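Local coordinates for protein endoglucanase (Clostridium thermocellum, PDB 2YIK) that probably hydrolyses internal beta-1,4-glycosidic bonds of cellulose, as a family 9 glycoside hydrolase whose catalytic domain carries zinc and calcium ions, at residues 412-422 with 512-521. Residues are numbered along the deposited sequence; the frame is centred on the assembly and turned at random.
Sequences DTPSKYANWAR and LYRFFGDSSM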
# COMPACT_ATOMS: atom_id res chain seq x y z
N ASP A 412 8.06 18.34 -15.20
CA ASP A 412 8.93 17.19 -14.93
C ASP A 412 10.33 17.67 -14.59
O ASP A 412 11.32 17.24 -15.18
CB ASP A 412 8.96 16.24 -16.14
CG ASP A 412 9.57 14.89 -15.80
OD1 ASP A 412 9.71 14.55 -14.60
OD2 ASP A 412 9.91 14.13 -16.74
N THR A 413 10.41 18.59 -13.63
CA THR A 413 11.68 19.13 -13.19
C THR A 413 11.50 19.42 -11.70
O THR A 413 10.40 19.73 -11.25
CB THR A 413 12.02 20.45 -13.97
OG1 THR A 413 13.36 20.86 -13.65
CG2 THR A 413 11.06 21.57 -13.60
N PRO A 414 12.58 19.29 -10.91
CA PRO A 414 12.45 19.54 -9.48
C PRO A 414 12.24 20.99 -9.13
O PRO A 414 12.90 21.89 -9.66
CB PRO A 414 13.75 19.01 -8.91
CG PRO A 414 14.73 19.28 -10.01
CD PRO A 414 13.95 18.86 -11.25
N SER A 415 11.33 21.16 -8.19
CA SER A 415 10.94 22.44 -7.66
C SER A 415 11.21 22.40 -6.15
O SER A 415 11.87 21.47 -5.64
CB SER A 415 9.43 22.68 -7.93
OG SER A 415 8.54 21.96 -7.03
N LYS A 416 10.76 23.44 -5.44
CA LYS A 416 10.92 23.52 -4.00
C LYS A 416 10.29 22.26 -3.36
O LYS A 416 10.71 21.84 -2.29
CB LYS A 416 10.24 24.79 -3.45
CG LYS A 416 8.74 24.90 -3.75
CD LYS A 416 8.15 26.19 -3.18
CE LYS A 416 6.68 26.29 -3.55
NZ LYS A 416 6.05 27.55 -3.08
N TYR A 417 9.29 21.65 -4.01
CA TYR A 417 8.68 20.45 -3.43
C TYR A 417 9.66 19.27 -3.44
O TYR A 417 9.94 18.67 -2.40
CB TYR A 417 7.38 20.06 -4.15
CG TYR A 417 6.30 21.12 -4.03
CD1 TYR A 417 6.15 21.85 -2.85
CD2 TYR A 417 5.44 21.40 -5.09
CE1 TYR A 417 5.18 22.84 -2.73
CE2 TYR A 417 4.47 22.39 -4.98
CZ TYR A 417 4.34 23.11 -3.81
OH TYR A 417 3.39 24.11 -3.71
N ALA A 418 10.18 18.95 -4.62
CA ALA A 418 11.15 17.86 -4.74
C ALA A 418 12.39 18.15 -3.90
O ALA A 418 12.94 17.25 -3.26
CB ALA A 418 11.55 17.68 -6.20
N ASN A 419 12.84 19.40 -3.90
CA ASN A 419 14.01 19.78 -3.11
C ASN A 419 13.72 19.50 -1.65
O ASN A 419 14.58 19.01 -0.92
CB ASN A 419 14.36 21.26 -3.31
CG ASN A 419 14.75 21.58 -4.74
OD1 ASN A 419 15.23 20.71 -5.46
ND2 ASN A 419 14.56 22.83 -5.15
N TRP A 420 12.50 19.82 -1.22
CA TRP A 420 12.09 19.57 0.16
C TRP A 420 12.07 18.07 0.43
O TRP A 420 12.56 17.60 1.46
CB TRP A 420 10.70 20.14 0.42
CG TRP A 420 10.13 19.68 1.72
CD1 TRP A 420 10.42 20.17 2.96
CD2 TRP A 420 9.20 18.61 1.92
NE1 TRP A 420 9.73 19.47 3.92
CE2 TRP A 420 8.97 18.50 3.31
CE3 TRP A 420 8.54 17.73 1.06
CZ2 TRP A 420 8.11 17.55 3.86
CZ3 TRP A 420 7.68 16.78 1.60
CH2 TRP A 420 7.47 16.70 2.99
N ALA A 421 11.49 17.32 -0.51
CA ALA A 421 11.40 15.86 -0.37
C ALA A 421 12.80 15.28 -0.16
O ALA A 421 13.01 14.41 0.68
CB ALA A 421 10.76 15.25 -1.61
N ARG A 422 13.75 15.78 -0.94
CA ARG A 422 15.13 15.32 -0.85
C ARG A 422 15.72 15.58 0.54
O ARG A 422 16.41 14.72 1.10
CB ARG A 422 16.00 16.01 -1.89
CG ARG A 422 17.36 15.37 -2.02
CD ARG A 422 18.28 16.10 -2.97
NE ARG A 422 19.48 15.32 -3.24
CZ ARG A 422 20.43 15.67 -4.10
NH1 ARG A 422 20.33 16.80 -4.78
NH2 ARG A 422 21.48 14.87 -4.30
N LEU A 512 13.05 10.49 -6.38
CA LEU A 512 14.25 11.26 -6.06
C LEU A 512 15.36 10.92 -7.04
O LEU A 512 16.15 11.79 -7.43
CB LEU A 512 14.71 10.95 -4.63
CG LEU A 512 13.85 11.61 -3.55
CD1 LEU A 512 14.11 10.97 -2.20
CD2 LEU A 512 14.14 13.11 -3.52
N TYR A 513 15.42 9.66 -7.46
CA TYR A 513 16.44 9.26 -8.41
C TYR A 513 16.15 9.94 -9.74
O TYR A 513 17.06 10.33 -10.48
CB TYR A 513 16.44 7.75 -8.61
CG TYR A 513 17.55 7.30 -9.52
CD1 TYR A 513 18.88 7.31 -9.09
CD2 TYR A 513 17.29 6.93 -10.84
CE1 TYR A 513 19.93 6.97 -9.95
CE2 TYR A 513 18.32 6.59 -11.71
CZ TYR A 513 19.64 6.61 -11.26
OH TYR A 513 20.65 6.26 -12.12
N ARG A 514 14.87 10.09 -10.04
CA ARG A 514 14.45 10.73 -11.27
C ARG A 514 15.00 12.14 -11.43
O ARG A 514 15.50 12.50 -12.50
CB ARG A 514 12.92 10.79 -11.33
CG ARG A 514 12.37 11.41 -12.61
CD ARG A 514 10.84 11.41 -12.60
NE ARG A 514 10.28 11.79 -13.89
CZ ARG A 514 9.78 10.93 -14.78
NH1 ARG A 514 9.76 9.63 -14.52
NH2 ARG A 514 9.30 11.37 -15.94
N PHE A 515 14.92 12.94 -10.37
CA PHE A 515 15.38 14.32 -10.43
C PHE A 515 16.79 14.57 -9.91
O PHE A 515 17.41 15.55 -10.29
CB PHE A 515 14.42 15.24 -9.65
CG PHE A 515 12.99 15.20 -10.13
CD1 PHE A 515 12.68 15.49 -11.45
CD2 PHE A 515 11.96 14.91 -9.24
CE1 PHE A 515 11.35 15.49 -11.89
CE2 PHE A 515 10.63 14.90 -9.67
CZ PHE A 515 10.33 15.20 -11.00
N PHE A 516 17.28 13.70 -9.03
CA PHE A 516 18.60 13.90 -8.43
C PHE A 516 19.65 12.80 -8.61
O PHE A 516 20.75 12.91 -8.07
CB PHE A 516 18.43 14.15 -6.92
CG PHE A 516 17.45 15.25 -6.59
CD1 PHE A 516 17.72 16.56 -6.97
CD2 PHE A 516 16.26 14.97 -5.93
CE1 PHE A 516 16.82 17.59 -6.69
CE2 PHE A 516 15.35 15.98 -5.65
CZ PHE A 516 15.62 17.29 -6.03
N GLY A 517 19.34 11.75 -9.37
CA GLY A 517 20.32 10.69 -9.55
C GLY A 517 21.54 11.08 -10.39
O GLY A 517 21.38 11.78 -11.39
N ASP A 518 22.74 10.65 -9.97
CA ASP A 518 23.98 10.91 -10.73
C ASP A 518 24.50 9.57 -11.16
O ASP A 518 23.89 8.52 -10.93
CB ASP A 518 25.22 11.43 -9.96
CG ASP A 518 24.90 12.26 -8.77
OD1 ASP A 518 24.53 13.43 -8.96
OD2 ASP A 518 25.08 11.75 -7.64
N SER A 519 25.70 9.62 -11.72
CA SER A 519 26.40 8.43 -12.14
C SER A 519 27.03 7.87 -10.87
O SER A 519 27.43 6.71 -10.82
CB SER A 519 27.49 8.80 -13.15
OG SER A 519 28.33 9.83 -12.64
N SER A 520 27.10 8.69 -9.82
CA SER A 520 27.68 8.22 -8.57
C SER A 520 26.70 7.32 -7.83
O SER A 520 27.09 6.53 -6.96
CB SER A 520 28.05 9.41 -7.68
OG SER A 520 26.96 9.74 -6.82
N MET A 521 25.42 7.41 -8.18
CA MET A 521 24.40 6.59 -7.52
C MET A 521 24.18 5.25 -8.19
O MET A 521 23.36 5.12 -9.10
CB MET A 521 23.08 7.37 -7.47
CG MET A 521 23.17 8.57 -6.56
SD MET A 521 21.60 9.39 -6.37
CE MET A 521 22.16 10.98 -5.74
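R422 reaches along F516 and D412 pairs with R514, so two arginine contacts frame an apolar patch between helices of the (alpha/alpha)6 barrel of glycoside hydrolase family 9. The C-terminal end of helix 499-516 meets the start of helix 416-428 and the turn before it; the axes of 416-422 and 512-516 cross at -116°, 10.7 Å apart at their closest. R422 lies across one face of F516: its CD sits 3.8 Å from the ring centroid, nearly on the ring normal, a CH-pi contact, and the guanidinium continues flat over the CB side of the ring, planes 20° apart, in a cation-pi stack. The chain is extended from CG to NE, with CG anti to the backbone N, which carries the charged group along the ring; NE also bonds to the hydroxyl of Y40, in helix 40-47. N419 OD1 and the carbonyl O of A418 approach the edge of the same ring. P414 wedges in beside both phenylalanines, its CB 3.8 Å from F516 CZ and its CD 3.6 Å from F515 CD1, while P414 N lies near the rim of one face of F515 and R514 CG near the rim of the other. A418 CB fills the angle between the two rings, and L512 CD2 packs against the R422 backbone, 3.6 Å from CA. S415 caps the helix presenting A418 and R422, its OG accepting from Y417 N. Beyond F515, R514 grips D412 side-on, one nitrogen to each oxygen, while its NH1 turns to Q144. Both bonds leave close to the guanidinium plane, but the carboxylate is turned out of that plane: NE meets the syn lone pair of OD1 at 2.9 Å, whereas NH2 approaches OD2 34° out of the carboxylate plane.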